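Local coordinates for protein alpha-L-rhamnosidase (Klebsiella oxytoca, PDB 4XHC) that probably hydrolyses terminal alpha-L-rhamnose residues from rhamnosides, as a two-domain glycoside hydrolase of family 78 that binds rhamnose in its catalytic domain, at residues L132-E137 and G238-R243; C172-K177 and G500-W505; D514-P517 and I523-Y526. One frame throughout, in Å; residues are numbered along the deposited sequence.

Contact 1: residues L132-E137 and G238-R243; sequences LSEVCE and GPKRDR. With RAM (alpha-L-rhamnopyranose), chain C.
A buried salt bridge between Glu-134 and Lys-240 ties the beta-rich N-terminal domain to the loop that supplies Arg-241 and Asp-242 to the rhamnose pocket. The two long side chains come from opposite directions and span backbones that lie 12.1 Å apart between the CA atoms of these residues. Lys-240 NZ gives a hydrogen bond to Glu-134 OE1 over 3.0 Å, reaching that oxygen from above the carboxylate plane, 49° out of it. Its chain runs straight at first and bends at chi3 (91°), which turns the ammonium toward the carboxylate. A lysine suits this place because its ammonium can serve several acceptors: NZ also meets Glu-130 OE1 in a second salt bridge and the carbonyl oxygens of Asn-524 and Leu-522. Two nearby carboxylates would be expected to stabilise its positive charge. Glu-134 is steadied in turn, since its OE2 accepts from the backbone N of Thr-131.

The next two residues belong to the rhamnose pocket. A cis peptide joins Arg-241 to Asp-242, and Arg-241 NH1 forms a salt bridge with Asp-242 OD1 at 2.8 Å, the oxygen lying at the guanidinium edge. Asp-242 OD2 stands 3.7 Å from O1 of the rhamnose. Arg-241 NH2 pairs with Glu-506, whose other oxygen is hydrogen-bonded to the sugar, and Arg-241 NE holds the carbonyl of Ile-523. The extended side chain of Arg-243 puts NE 3.0 Å from Lys-240 O, in a nearly straight hydrogen bond (179°) within the same loop.

Residues 132-137 lie between strands 122-129 and 153-158, with Leu-132 and Cys-136 against Trp-73 of strand 73-79; residues 238-243 follow helix 214-230, where Pro-239 and Lys-240 rest on Cys-172 of strand 171-173.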
ATOM      1  N   LEU A 132       6.698  11.676 -18.379  1.00 53.33           N
ATOM      2  CA  LEU A 132       7.912  11.328 -17.663  1.00 53.95           C
ATOM      3  C   LEU A 132       8.040  12.155 -16.388  1.00 54.20           C
ATOM      4  O   LEU A 132       8.468  11.642 -15.357  1.00 54.96           O
ATOM      5  CB  LEU A 132       9.138  11.530 -18.546  1.00 55.71           C
ATOM      6  CG  LEU A 132      10.484  11.089 -17.957  1.00 56.48           C
ATOM      7  CD1 LEU A 132      10.458   9.622 -17.555  1.00 55.72           C
ATOM      8  CD2 LEU A 132      11.608  11.367 -18.947  1.00 58.85           C
ATOM      9  N   SER A 133       7.648  13.420 -16.440  1.00 55.00           N
ATOM     10  CA  SER A 133       7.791  14.295 -15.277  1.00 56.52           C
ATOM     11  C   SER A 133       7.068  13.756 -14.025  1.00 54.77           C
ATOM     12  O   SER A 133       7.496  14.021 -12.906  1.00 54.53           O
ATOM     13  CB  SER A 133       7.360  15.746 -15.607  1.00 58.38           C
ATOM     14  OG  SER A 133       5.961  15.871 -15.860  1.00 60.53           O
ATOM     15  N   GLU A 134       5.997  12.988 -14.207  1.00 53.67           N
ATOM     16  CA  GLU A 134       5.226  12.475 -13.070  1.00 53.23           C
ATOM     17  C   GLU A 134       5.933  11.392 -12.256  1.00 53.41           C
ATOM     18  O   GLU A 134       5.553  11.134 -11.112  1.00 57.82           O
ATOM     19  CB  GLU A 134       3.868  11.965 -13.539  1.00 53.59           C
ATOM     20  CG  GLU A 134       2.967  13.064 -14.082  1.00 55.90           C
ATOM     21  CD  GLU A 134       1.727  12.529 -14.767  1.00 56.55           C
ATOM     22  OE1 GLU A 134       0.914  11.833 -14.096  1.00 53.59           O
ATOM     23  OE2 GLU A 134       1.585  12.816 -15.979  1.00 57.04           O
ATOM     24  N   VAL A 135       6.953  10.762 -12.828  1.00 51.44           N
ATOM     25  CA  VAL A 135       7.758   9.804 -12.075  1.00 51.37           C
ATOM     26  C   VAL A 135       9.142  10.356 -11.681  1.00 51.67           C
ATOM     27  O   VAL A 135       9.978   9.623 -11.152  1.00 51.28           O
ATOM     28  CB  VAL A 135       7.883   8.454 -12.831  1.00 52.76           C
ATOM     29  CG1 VAL A 135       6.499   7.863 -13.094  1.00 52.01           C
ATOM     30  CG2 VAL A 135       8.658   8.595 -14.141  1.00 54.02           C
ATOM     31  N   CYS A 136       9.372  11.642 -11.938  1.00 52.15           N
ATOM     32  CA  CYS A 136      10.626  12.317 -11.571  1.00 53.67           C
ATOM     33  C   CYS A 136      10.457  13.417 -10.535  1.00 54.70           C
ATOM     34  O   CYS A 136      11.353  13.660  -9.749  1.00 55.46           O
ATOM     35  CB  CYS A 136      11.275  12.923 -12.801  1.00 54.99           C
ATOM     36  SG  CYS A 136      11.531  11.694 -14.084  1.00 57.43           S
ATOM     37  N   GLU A 137       9.318  14.100 -10.548  1.00 56.31           N
ATOM     38  CA  GLU A 137       9.033  15.124  -9.551  1.00 57.41           C
ATOM     39  C   GLU A 137       8.345  14.441  -8.368  1.00 54.52           C
ATOM     40  O   GLU A 137       7.461  13.598  -8.560  1.00 51.90           O
ATOM     41  CB  GLU A 137       8.127  16.217 -10.122  1.00 59.68           C
ATOM     42  CG  GLU A 137       8.502  16.729 -11.512  1.00 62.62           C
ATOM     43  CD  GLU A 137       9.373  17.964 -11.511  1.00 66.46           C
ATOM     44  OE1 GLU A 137      10.117  18.196 -10.535  1.00 69.96           O
ATOM     45  OE2 GLU A 137       9.312  18.705 -12.516  1.00 71.31           O
ATOM     46  N   GLY A 238     -11.350  11.976 -18.084  1.00 49.38           N
ATOM     47  CA  GLY A 238      -9.930  11.588 -18.104  1.00 49.01           C
ATOM     48  C   GLY A 238      -9.711  10.299 -17.304  1.00 49.16           C
ATOM     49  O   GLY A 238     -10.203  10.182 -16.185  1.00 48.77           O
ATOM     50  N   PRO A 239      -8.985   9.316 -17.871  1.00 49.60           N
ATOM     51  CA  PRO A 239      -8.873   8.034 -17.181  1.00 50.78           C
ATOM     52  C   PRO A 239      -8.014   8.037 -15.917  1.00 50.77           C
ATOM     53  O   PRO A 239      -8.195   7.162 -15.067  1.00 51.00           O
ATOM     54  CB  PRO A 239      -8.247   7.115 -18.240  1.00 51.37           C
ATOM     55  CG  PRO A 239      -8.453   7.800 -19.547  1.00 50.79           C
ATOM     56  CD  PRO A 239      -8.391   9.252 -19.220  1.00 51.03           C
ATOM     57  N   LYS A 240      -7.074   8.972 -15.801  1.00 50.95           N
ATOM     58  CA  LYS A 240      -6.328   9.136 -14.551  1.00 51.88           C
ATOM     59  C   LYS A 240      -7.200   9.868 -13.548  1.00 50.15           C
ATOM     60  O   LYS A 240      -7.351   9.462 -12.398  1.00 49.82           O
ATOM     61  CB  LYS A 240      -5.052   9.949 -14.763  1.00 52.96           C
ATOM     62  CG  LYS A 240      -4.336  10.270 -13.453  1.00 54.26           C
ATOM     63  CD  LYS A 240      -2.964  10.883 -13.664  1.00 54.32           C
ATOM     64  CE  LYS A 240      -3.037  12.391 -13.716  1.00 54.73           C
ATOM     65  NZ  LYS A 240      -1.822  12.953 -14.358  1.00 56.01           N
ATOM     66  N   ARG A 241      -7.751  10.973 -14.020  1.00 50.08           N
ATOM     67  CA  ARG A 241      -8.564  11.858 -13.221  1.00 50.87           C
ATOM     68  C   ARG A 241      -9.470  12.624 -14.210  1.00 50.52           C
ATOM     69  O   ARG A 241      -8.944  13.120 -15.205  1.00 50.79           O
ATOM     70  CB  ARG A 241      -7.621  12.802 -12.491  1.00 49.76           C
ATOM     71  CG  ARG A 241      -8.334  13.807 -11.630  1.00 51.80           C
ATOM     72  CD  ARG A 241      -7.541  15.077 -11.421  1.00 50.47           C
ATOM     73  NE  ARG A 241      -7.304  15.805 -12.651  1.00 48.81           N
ATOM     74  CZ  ARG A 241      -8.229  16.439 -13.348  1.00 47.30           C
ATOM     75  NH1 ARG A 241      -9.501  16.419 -13.000  1.00 47.56           N
ATOM     76  NH2 ARG A 241      -7.872  17.079 -14.432  1.00 48.36           N
ATOM     77  N   ASP A 242     -10.785  12.763 -13.992  1.00 50.52           N
ATOM     78  CA  ASP A 242     -11.529  12.385 -12.782  1.00 52.40           C
ATOM     79  C   ASP A 242     -12.205  11.025 -12.886  1.00 50.92           C
ATOM     80  O   ASP A 242     -12.954  10.656 -11.980  1.00 50.53           O
ATOM     81  CB  ASP A 242     -12.690  13.364 -12.534  1.00 55.22           C
ATOM     82  CG  ASP A 242     -12.264  14.810 -12.501  1.00 55.68           C
ATOM     83  OD1 ASP A 242     -11.582  15.210 -11.536  1.00 54.15           O
ATOM     84  OD2 ASP A 242     -12.647  15.563 -13.426  1.00 58.85           O
ATOM     85  N   ARG A 243     -11.998  10.312 -13.990  1.00 49.50           N
ATOM     86  CA  ARG A 243     -12.652   9.008 -14.232  1.00 50.42           C
ATOM     87  C   ARG A 243     -14.174   9.079 -14.163  1.00 51.46           C
ATOM     88  O   ARG A 243     -14.813   8.168 -13.646  1.00 51.52           O
ATOM     89  CB  ARG A 243     -12.177   7.961 -13.228  1.00 49.18           C
ATOM     90  CG  ARG A 243     -10.692   7.994 -12.974  1.00 48.90           C
ATOM     91  CD  ARG A 243     -10.274   6.889 -12.033  1.00 49.59           C
ATOM     92  NE  ARG A 243      -8.825   6.900 -11.844  1.00 49.88           N
ATOM     93  CZ  ARG A 243      -8.116   5.861 -11.427  1.00 49.43           C
ATOM     94  NH1 ARG A 243      -8.717   4.720 -11.135  1.00 51.04           N
ATOM     95  NH2 ARG A 243      -6.798   5.959 -11.318  1.00 49.21           N
TER
HETATM   96  C1  RAM C 900     -12.831  19.641 -14.574  1.00 42.92           C
HETATM   97  C2  RAM C 900     -12.491  18.740 -15.746  1.00 43.00           C
HETATM   98  C3  RAM C 900     -13.740  18.392 -16.534  1.00 44.08           C
HETATM   99  C4  RAM C 900     -14.604  19.633 -16.677  1.00 44.03           C
HETATM  100  C5  RAM C 900     -15.133  20.019 -15.305  1.00 45.45           C
HETATM  101  C6  RAM C 900     -15.335  21.504 -15.139  1.00 47.24           C
HETATM  102  O1  RAM C 900     -12.104  19.221 -13.488  1.00 43.00           O
HETATM  103  O2  RAM C 900     -11.611  19.477 -16.578  1.00 43.68           O
HETATM  104  O3  RAM C 900     -13.399  17.889 -17.827  1.00 46.08           O
HETATM  105  O4  RAM C 900     -15.699  19.378 -17.536  1.00 43.03           O
HETATM  106  O5  RAM C 900     -14.221  19.579 -14.276  1.00 45.97           O

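Contact 2: residues C172-K177 and G500-W505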
ATOM      1  N   CYS A 172      -3.638   4.777 -15.033  1.00 45.84           N
ATOM      2  CA  CYS A 172      -3.553   5.375 -16.354  1.00 46.67           C
ATOM      3  C   CYS A 172      -2.159   5.913 -16.498  1.00 45.83           C
ATOM      4  O   CYS A 172      -1.778   6.822 -15.779  1.00 45.74           O
ATOM      5  CB  CYS A 172      -4.556   6.513 -16.475  1.00 49.09           C
ATOM      6  SG  CYS A 172      -4.443   7.435 -18.023  1.00 53.19           S
ATOM      7  N   PHE A 173      -1.375   5.351 -17.403  1.00 46.85           N
ATOM      8  CA  PHE A 173       0.040   5.686 -17.433  1.00 47.43           C
ATOM      9  C   PHE A 173       0.751   5.310 -18.719  1.00 46.94           C
ATOM     10  O   PHE A 173       0.281   4.489 -19.495  1.00 47.41           O
ATOM     11  CB  PHE A 173       0.758   4.993 -16.266  1.00 48.11           C
ATOM     12  CG  PHE A 173       0.729   3.490 -16.341  1.00 49.20           C
ATOM     13  CD1 PHE A 173      -0.394   2.784 -15.933  1.00 50.18           C
ATOM     14  CD2 PHE A 173       1.817   2.782 -16.823  1.00 50.16           C
ATOM     15  CE1 PHE A 173      -0.435   1.400 -16.006  1.00 49.90           C
ATOM     16  CE2 PHE A 173       1.783   1.402 -16.895  1.00 51.03           C
ATOM     17  CZ  PHE A 173       0.657   0.709 -16.484  1.00 50.49           C
ATOM     18  N   ARG A 174       1.904   5.935 -18.917  1.00 46.88           N
ATOM     19  CA  ARG A 174       2.900   5.447 -19.850  1.00 47.43           C
ATOM     20  C   ARG A 174       4.181   4.955 -19.139  1.00 47.54           C
ATOM     21  O   ARG A 174       4.760   3.939 -19.539  1.00 46.36           O
ATOM     22  CB  ARG A 174       3.253   6.524 -20.859  1.00 48.54           C
ATOM     23  CG  ARG A 174       4.401   6.079 -21.733  1.00 49.89           C
ATOM     24  CD  ARG A 174       4.574   6.895 -22.985  1.00 50.47           C
ATOM     25  NE  ARG A 174       5.850   6.545 -23.589  1.00 50.85           N
ATOM     26  CZ  ARG A 174       6.287   7.015 -24.745  1.00 51.29           C
ATOM     27  NH1 ARG A 174       5.545   7.850 -25.459  1.00 51.16           N
ATOM     28  NH2 ARG A 174       7.468   6.633 -25.189  1.00 51.99           N
ATOM     29  N   TYR A 175       4.634   5.686 -18.117  1.00 47.31           N
ATOM     30  CA  TYR A 175       5.854   5.327 -17.390  1.00 48.08           C
ATOM     31  C   TYR A 175       5.516   4.745 -16.029  1.00 48.25           C
ATOM     32  O   TYR A 175       4.521   5.136 -15.403  1.00 48.84           O
ATOM     33  CB  TYR A 175       6.787   6.533 -17.234  1.00 47.06           C
ATOM     34  CG  TYR A 175       7.174   7.133 -18.554  1.00 48.00           C
ATOM     35  CD1 TYR A 175       8.245   6.635 -19.291  1.00 48.22           C
ATOM     36  CD2 TYR A 175       6.442   8.187 -19.089  1.00 49.21           C
ATOM     37  CE1 TYR A 175       8.585   7.184 -20.519  1.00 49.06           C
ATOM     38  CE2 TYR A 175       6.767   8.738 -20.317  1.00 49.21           C
ATOM     39  CZ  TYR A 175       7.837   8.238 -21.022  1.00 49.60           C
ATOM     40  OH  TYR A 175       8.129   8.805 -22.231  1.00 50.59           O
ATOM     41  N   LEU A 176       6.357   3.808 -15.593  1.00 48.21           N
ATOM     42  CA  LEU A 176       6.237   3.164 -14.298  1.00 48.07           C
ATOM     43  C   LEU A 176       7.602   3.148 -13.612  1.00 49.30           C
ATOM     44  O   LEU A 176       8.544   2.557 -14.115  1.00 49.05           O
ATOM     45  CB  LEU A 176       5.733   1.730 -14.467  1.00 47.83           C
ATOM     46  CG  LEU A 176       5.891   0.820 -13.243  1.00 47.85           C
ATOM     47  CD1 LEU A 176       5.103   1.373 -12.065  1.00 48.12           C
ATOM     48  CD2 LEU A 176       5.452  -0.598 -13.556  1.00 48.85           C
ATOM     49  N   LYS A 177       7.696   3.785 -12.453  1.00 50.23           N
ATOM     50  CA  LYS A 177       8.908   3.728 -11.656  1.00 51.34           C
ATOM     51  C   LYS A 177       8.762   2.631 -10.635  1.00 49.84           C
ATOM     52  O   LYS A 177       7.739   2.546  -9.969  1.00 48.87           O
ATOM     53  CB  LYS A 177       9.137   5.043 -10.934  1.00 54.14           C
ATOM     54  CG  LYS A 177      10.393   5.073 -10.078  1.00 55.53           C
ATOM     55  CD  LYS A 177      10.733   6.501  -9.684  1.00 57.65           C
ATOM     56  CE  LYS A 177      11.823   6.525  -8.637  1.00 60.24           C
ATOM     57  NZ  LYS A 177      12.058   7.917  -8.183  1.00 63.11           N
ATOM     58  N   GLY A 500       5.427  15.381 -28.385  1.00 60.23           N
ATOM     59  CA  GLY A 500       5.531  13.940 -28.143  1.00 59.92           C
ATOM     60  C   GLY A 500       4.330  13.317 -27.444  1.00 57.75           C
ATOM     61  O   GLY A 500       4.452  12.247 -26.860  1.00 56.94           O
ATOM     62  N   ALA A 501       3.164  13.955 -27.529  1.00 56.07           N
ATOM     63  CA  ALA A 501       1.959  13.458 -26.865  1.00 54.62           C
ATOM     64  C   ALA A 501       1.427  12.198 -27.534  1.00 55.89           C
ATOM     65  O   ALA A 501       1.357  12.130 -28.754  1.00 56.96           O
ATOM     66  CB  ALA A 501       0.883  14.527 -26.864  1.00 52.43           C
ATOM     67  N   ASP A 502       1.067  11.201 -26.725  1.00 56.45           N
ATOM     68  CA  ASP A 502       0.386   9.998 -27.215  1.00 56.66           C
ATOM     69  C   ASP A 502      -1.126  10.216 -27.262  1.00 54.44           C
ATOM     70  O   ASP A 502      -1.828   9.600 -28.078  1.00 54.09           O
ATOM     71  CB  ASP A 502       0.674   8.811 -26.303  1.00 58.05           C
ATOM     72  CG  ASP A 502       2.139   8.434 -26.273  1.00 60.93           C
ATOM     73  OD1 ASP A 502       2.665   8.010 -27.326  1.00 62.80           O
ATOM     74  OD2 ASP A 502       2.752   8.538 -25.182  1.00 62.35           O
ATOM     75  N   THR A 503      -1.602  11.074 -26.357  1.00 51.65           N
ATOM     76  CA  THR A 503      -3.006  11.444 -26.235  1.00 49.56           C
ATOM     77  C   THR A 503      -3.102  12.941 -25.971  1.00 48.14           C
ATOM     78  O   THR A 503      -2.169  13.531 -25.434  1.00 48.31           O
ATOM     79  CB  THR A 503      -3.672  10.698 -25.075  1.00 48.51           C
ATOM     80  OG1 THR A 503      -2.917  10.897 -23.884  1.00 47.20           O
ATOM     81  CG2 THR A 503      -3.726   9.223 -25.368  1.00 51.03           C
ATOM     82  N   PHE A 504      -4.221  13.560 -26.339  1.00 46.59           N
ATOM     83  CA  PHE A 504      -4.360  15.004 -26.159  1.00 45.77           C
ATOM     84  C   PHE A 504      -4.720  15.397 -24.721  1.00 44.99           C
ATOM     85  O   PHE A 504      -5.394  14.658 -23.996  1.00 43.12           O
ATOM     86  CB  PHE A 504      -5.333  15.605 -27.179  1.00 45.28           C
ATOM     87  CG  PHE A 504      -4.789  15.627 -28.576  1.00 46.26           C
ATOM     88  CD1 PHE A 504      -3.533  16.156 -28.834  1.00 47.31           C
ATOM     89  CD2 PHE A 504      -5.510  15.099 -29.627  1.00 47.02           C
ATOM     90  CE1 PHE A 504      -3.011  16.163 -30.115  1.00 48.37           C
ATOM     91  CE2 PHE A 504      -4.994  15.104 -30.911  1.00 48.13           C
ATOM     92  CZ  PHE A 504      -3.741  15.637 -31.153  1.00 48.66           C
ATOM     93  N   TRP A 505      -4.274  16.592 -24.337  1.00 44.78           N
ATOM     94  CA  TRP A 505      -4.248  17.005 -22.939  1.00 44.64           C
ATOM     95  C   TRP A 505      -5.509  17.746 -22.522  1.00 42.14           C
ATOM     96  O   TRP A 505      -6.146  18.404 -23.337  1.00 41.13           O
ATOM     97  CB  TRP A 505      -3.028  17.899 -22.682  1.00 45.66           C
ATOM     98  CG  TRP A 505      -1.709  17.310 -23.135  1.00 47.40           C
ATOM     99  CD1 TRP A 505      -1.428  15.996 -23.373  1.00 47.63           C
ATOM    100  CD2 TRP A 505      -0.497  18.028 -23.384  1.00 48.43           C
ATOM    101  NE1 TRP A 505      -0.117  15.856 -23.763  1.00 48.77           N
ATOM    102  CE2 TRP A 505       0.474  17.089 -23.780  1.00 49.52           C
ATOM    103  CE3 TRP A 505      -0.143  19.377 -23.317  1.00 49.11           C
ATOM    104  CZ2 TRP A 505       1.776  17.456 -24.110  1.00 52.09           C
ATOM    105  CZ3 TRP A 505       1.149  19.741 -23.643  1.00 51.16           C
ATOM    106  CH2 TRP A 505       2.094  18.786 -24.035  1.00 52.76           C
TER
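The side chain of Arg-174 is fully stretched, its CG opposite the backbone N (chi1 173°) and the chain straight as far as NE, which carries the guanidinium out to Asp-502. Asp-502 instead turns its CG away from its own carbonyl carbon (chi1 -63°), and the two side chains cross at about a right angle. Arg-174 NH1 donates to Asp-502 OD2 over 2.9 Å in a fairly straight bond (158°), using the syn lone pair of that oxygen. OD2 lies at the guanidinium edge, close to its plane. This salt bridge carries the contact. Arginine fits here because its several N-H groups serve two carboxylates: NE pairs with Asp-98, while NH1 serves Asp-502. Together the two salt bridges hold the rotation of the guanidinium, with Tyr-175 OH over one face, toward its rim.

Arg-174 stands at the corner between strands 171-173 and 175-182, where it and Tyr-175 form a classic beta bulge opposite Gly-129 of strand 122-129. On the other side of the salt bridge, Gly-500 ends helix 482-498 in a Schellman motif; the chain beyond it brings Asp-502 and Thr-503 against His-102 of strand 102-104, and Thr-503 and Phe-504 against helix 214-230.

Contact 3: residues D514-P517 and I523-Y526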
ATOM      1  N   ASP A 514       3.414  25.088 -18.816  1.00 63.02           N
ATOM      2  CA  ASP A 514       3.359  24.633 -17.409  1.00 62.68           C
ATOM      3  C   ASP A 514       2.026  24.849 -16.687  1.00 56.86           C
ATOM      4  O   ASP A 514       1.857  24.392 -15.558  1.00 54.60           O
ATOM      5  CB  ASP A 514       4.445  25.341 -16.584  1.00 68.11           C
ATOM      6  CG  ASP A 514       5.767  24.604 -16.601  1.00 74.91           C
ATOM      7  OD1 ASP A 514       5.865  23.546 -17.264  1.00 75.79           O
ATOM      8  OD2 ASP A 514       6.718  25.086 -15.939  1.00 80.86           O
ATOM      9  N   PHE A 515       1.093  25.538 -17.334  1.00 52.78           N
ATOM     10  CA  PHE A 515      -0.105  26.034 -16.673  1.00 49.11           C
ATOM     11  C   PHE A 515      -0.972  24.922 -16.091  1.00 45.27           C
ATOM     12  O   PHE A 515      -1.179  23.891 -16.731  1.00 43.14           O
ATOM     13  CB  PHE A 515      -0.935  26.901 -17.641  1.00 48.31           C
ATOM     14  CG  PHE A 515      -2.276  27.285 -17.098  1.00 47.36           C
ATOM     15  CD1 PHE A 515      -2.368  28.166 -16.009  1.00 48.13           C
ATOM     16  CD2 PHE A 515      -3.444  26.737 -17.626  1.00 45.57           C
ATOM     17  CE1 PHE A 515      -3.597  28.504 -15.465  1.00 46.77           C
ATOM     18  CE2 PHE A 515      -4.679  27.076 -17.090  1.00 45.92           C
ATOM     19  CZ  PHE A 515      -4.754  27.959 -16.007  1.00 46.31           C
ATOM     20  N   SER A 516      -1.466  25.158 -14.877  1.00 43.46           N
ATOM     21  CA  SER A 516      -2.497  24.332 -14.280  1.00 42.93           C
ATOM     22  C   SER A 516      -3.480  25.173 -13.493  1.00 43.50           C
ATOM     23  O   SER A 516      -3.065  25.916 -12.608  1.00 44.97           O
ATOM     24  CB  SER A 516      -1.906  23.306 -13.318  1.00 42.80           C
ATOM     25  OG  SER A 516      -2.946  22.517 -12.746  1.00 41.36           O
ATOM     26  N   PRO A 517      -4.791  25.019 -13.771  1.00 43.33           N
ATOM     27  CA  PRO A 517      -5.782  25.656 -12.912  1.00 43.41           C
ATOM     28  C   PRO A 517      -5.851  25.021 -11.533  1.00 42.83           C
ATOM     29  O   PRO A 517      -6.426  25.611 -10.635  1.00 43.70           O
ATOM     30  CB  PRO A 517      -7.096  25.405 -13.653  1.00 43.57           C
ATOM     31  CG  PRO A 517      -6.884  24.109 -14.369  1.00 43.18           C
ATOM     32  CD  PRO A 517      -5.424  24.118 -14.759  1.00 43.64           C
ATOM     33  N   ILE A 523      -1.101  17.027 -11.682  1.00 46.06           N
ATOM     34  CA  ILE A 523      -2.459  16.564 -11.482  1.00 44.31           C
ATOM     35  C   ILE A 523      -3.377  16.939 -12.641  1.00 42.50           C
ATOM     36  O   ILE A 523      -4.545  16.591 -12.641  1.00 42.08           O
ATOM     37  CB  ILE A 523      -3.002  17.055 -10.123  1.00 44.65           C
ATOM     38  CG1 ILE A 523      -4.015  16.059  -9.571  1.00 45.47           C
ATOM     39  CG2 ILE A 523      -3.600  18.444 -10.220  1.00 43.87           C
ATOM     40  CD1 ILE A 523      -4.187  16.156  -8.075  1.00 46.62           C
ATOM     41  N   ASN A 524      -2.852  17.628 -13.649  1.00 42.51           N
ATOM     42  CA  ASN A 524      -3.586  17.765 -14.902  1.00 41.17           C
ATOM     43  C   ASN A 524      -3.726  16.381 -15.530  1.00 41.10           C
ATOM     44  O   ASN A 524      -2.920  15.482 -15.269  1.00 40.06           O
ATOM     45  CB  ASN A 524      -2.871  18.700 -15.899  1.00 40.89           C
ATOM     46  CG  ASN A 524      -2.834  20.151 -15.444  1.00 40.85           C
ATOM     47  OD1 ASN A 524      -3.475  20.532 -14.461  1.00 41.59           O
ATOM     48  ND2 ASN A 524      -2.078  20.974 -16.166  1.00 40.29           N
ATOM     49  N   SER A 525      -4.746  16.226 -16.364  1.00 40.88           N
ATOM     50  CA  SER A 525      -4.940  15.001 -17.144  1.00 40.71           C
ATOM     51  C   SER A 525      -4.274  15.150 -18.505  1.00 41.00           C
ATOM     52  O   SER A 525      -4.357  16.208 -19.127  1.00 42.41           O
ATOM     53  CB  SER A 525      -6.429  14.713 -17.295  1.00 39.22           C
ATOM     54  OG  SER A 525      -6.651  13.739 -18.290  1.00 40.04           O
ATOM     55  N   TYR A 526      -3.598  14.098 -18.956  1.00 42.04           N
ATOM     56  CA  TYR A 526      -2.881  14.111 -20.241  1.00 42.89           C
ATOM     57  C   TYR A 526      -3.530  13.194 -21.270  1.00 43.30           C
ATOM     58  O   TYR A 526      -2.969  12.917 -22.329  1.00 41.90           O
ATOM     59  CB  TYR A 526      -1.395  13.779 -20.029  1.00 43.73           C
ATOM     60  CG  TYR A 526      -0.730  14.882 -19.270  1.00 43.43           C
ATOM     61  CD1 TYR A 526      -0.255  16.007 -19.921  1.00 43.71           C
ATOM     62  CD2 TYR A 526      -0.663  14.850 -17.887  1.00 44.13           C
ATOM     63  CE1 TYR A 526       0.311  17.058 -19.214  1.00 43.94           C
ATOM     64  CE2 TYR A 526      -0.086  15.886 -17.175  1.00 44.38           C
ATOM     65  CZ  TYR A 526       0.395  16.987 -17.843  1.00 43.82           C
ATOM     66  OH  TYR A 526       0.958  18.008 -17.122  1.00 43.90           O
TER
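Asn-524 bridges to Ser-516 and Phe-515 with both ends of its amide, one as acceptor and the other as donor. Its CG lies opposite its own carbonyl carbon (chi1 -67°), which sends the carboxamide across to the other segment, where the backbones come within 6.7 Å between the CA atoms of Ser-516 and Asn-524. Ser-516 OG donates to Asn-524 OD1 at 2.7 Å, tilted 22° from the carbonyl plane. On the other side of the amide, ND2 donates to Phe-515 O at 3.1 Å, in the carbonyl plane and on a lone pair. Two bonds of opposite sense fix the flip of the amide and hold its rotation, a task for which asparagine, with a donor and an acceptor on one short stem, is well made.

Serine suits its position because a single small hydroxyl can give and take: besides donating to Asn-524, OG accepts from the backbone N of Tyr-518. This OG stands anti to the backbone N of Ser-516 (chi1 180°), which turns the hydroxyl to Asn-524. Phe-515 contributes mainly its carbonyl; its side chain leaves the backbone away from residues 523-526, and the ring packs on Ile-507 and Asn-464 and takes the backbone N of Pro-517 over one face.

By bonding one side chain and one backbone carbonyl, Asn-524 joins two parts of an irregular loop. This is the long connection between helices 482-498 and 534-540, which lines the rhamnose pocket: Tyr-518 is hydrogen-bonded to the sugar, as is His-528, whose ND1 is paired with Ser-525 OG.

Contacts 1 and 2 join the N-terminal domain to the catalytic domain through salt bridges, whereas contact 3 lies wholly within the catalytic domain and relies on neutral hydrogen bonds. Contact 1 is buried, and its charges sit among many polar partners; contact 2 lies at the surface, and contact 3 is partly buried. Residues 172-177 of contact 2 pack on both segments of contact 1. Residues 523-526 meet both others: Tyr-526 lies against Glu-134, and its carbonyl oxygen probably takes a hydrogen bond from Thr-503. The domain boundary and the loops beside the rhamnose pocket are thus in direct contact with one another.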